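Local coordinates for cell division protein FtsI/penicillin binding protein 2 (Legionella pneumophila subsp. pneumophila ATCC 43290, PDB 4ZTK) that probably cross-links peptidoglycan peptides as a D,D-transpeptidase of the penicillin-binding protein family, in keeping with a role in cell division, at residues S171-L174 / Q175-M178. Numbering follows the deposited sequence.
Sequences SDDL and QLAM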
# COMPACT_ATOMS: atom_id res chain seq x y z
N SER A 171 20.52 11.92 12.62
CA SER A 171 20.74 12.55 11.32
C SER A 171 19.44 12.72 10.54
O SER A 171 18.62 11.80 10.46
CB SER A 171 21.73 11.73 10.51
OG SER A 171 21.75 12.12 9.15
N ASP A 172 19.24 13.91 9.97
CA ASP A 172 18.07 14.17 9.14
C ASP A 172 18.08 13.24 7.93
O ASP A 172 17.06 12.71 7.53
CB ASP A 172 18.05 15.62 8.65
CG ASP A 172 17.51 16.58 9.68
OD1 ASP A 172 16.95 16.13 10.70
OD2 ASP A 172 17.63 17.81 9.46
N ASP A 173 19.26 13.06 7.35
CA ASP A 173 19.36 12.27 6.14
C ASP A 173 19.13 10.79 6.41
O ASP A 173 18.54 10.08 5.59
CB ASP A 173 20.69 12.51 5.43
CG ASP A 173 20.73 13.87 4.75
OD1 ASP A 173 19.64 14.36 4.37
OD2 ASP A 173 21.82 14.44 4.60
N LEU A 174 19.58 10.32 7.57
CA LEU A 174 19.35 8.94 7.94
C LEU A 174 17.86 8.68 8.11
O LEU A 174 17.35 7.66 7.66
CB LEU A 174 20.10 8.58 9.22
CG LEU A 174 20.40 7.09 9.42
CD1 LEU A 174 21.23 6.57 8.26
CD2 LEU A 174 21.12 6.85 10.73
N GLN A 175 17.17 9.62 8.74
CA GLN A 175 15.74 9.47 8.98
C GLN A 175 14.90 9.64 7.72
O GLN A 175 13.86 9.00 7.58
CB GLN A 175 15.27 10.42 10.09
CG GLN A 175 15.90 10.09 11.43
CD GLN A 175 15.38 10.96 12.55
OE1 GLN A 175 14.41 10.61 13.22
NE2 GLN A 175 16.04 12.09 12.77
N LEU A 176 15.36 10.48 6.79
CA LEU A 176 14.71 10.57 5.48
C LEU A 176 14.93 9.27 4.69
O LEU A 176 14.08 8.86 3.90
CB LEU A 176 15.23 11.77 4.70
CG LEU A 176 14.75 13.13 5.22
CD1 LEU A 176 15.41 14.27 4.46
CD2 LEU A 176 13.23 13.24 5.13
N ALA A 177 16.07 8.63 4.92
CA ALA A 177 16.35 7.34 4.29
C ALA A 177 15.38 6.29 4.82
O ALA A 177 14.84 5.50 4.06
CB ALA A 177 17.79 6.92 4.55
N MSE A 178 15.17 6.30 6.13
CA MSE A 178 14.24 5.37 6.76
C MSE A 178 12.82 5.63 6.29
O MSE A 178 12.05 4.69 6.08
CB MSE A 178 14.32 5.49 8.28
CG MSE A 178 15.65 5.06 8.87
SE MSE A 178 15.72 5.32 10.81
CE MSE A 178 14.48 3.92 11.36
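Gln-175 meets Ser-171 twice through one carbonyl oxygen. Backbone N of Gln-175 donates to Ser-171 O at 3.1 Å with an N-H...O angle of 157°, and the side-chain NE2 adds a weak bond to that same Ser-171 O at 3.5 Å. Chi1 of -65° sets Gln-175 CG beside its own backbone N, 3.4 Å from Ser-171 O; the extended chain then carries the amide past that oxygen, with NE2 as the end that reaches it. Its OE1 accepts from Gln-167 N, so both ends of this buried amide are engaged.

The remaining main-chain bonds, Leu-176 N to Asp-172 O (2.9 Å), Ala-177 N to Asp-173 O (2.9 Å) and Met-178 N to Leu-174 O (3.0 Å), all span i to i+4, the signature of an alpha-helix. Ser-171 is its N-cap: Leu-174 N donates to Ser-171 OG at 3.2 Å, an angle of 160°.

CG of Leu-176 packs closely, at 3.3 Å, against Asp-172 O of the preceding turn. Nonpolar packing joins Leu-176 to Val-148 and Ile-151 of helix 148-157, and Ala-177 to Ile-140 of helix 136-146.

Asp-172 and Asp-173, in the first turn, would probably interact favourably with the helix dipole. The chemistry implies a helix start capped by Ser-171 and linked to the preceding loop chiefly through Gln-175 OE1 and Gln-167 N, the weak NE2 bond being a minor addition.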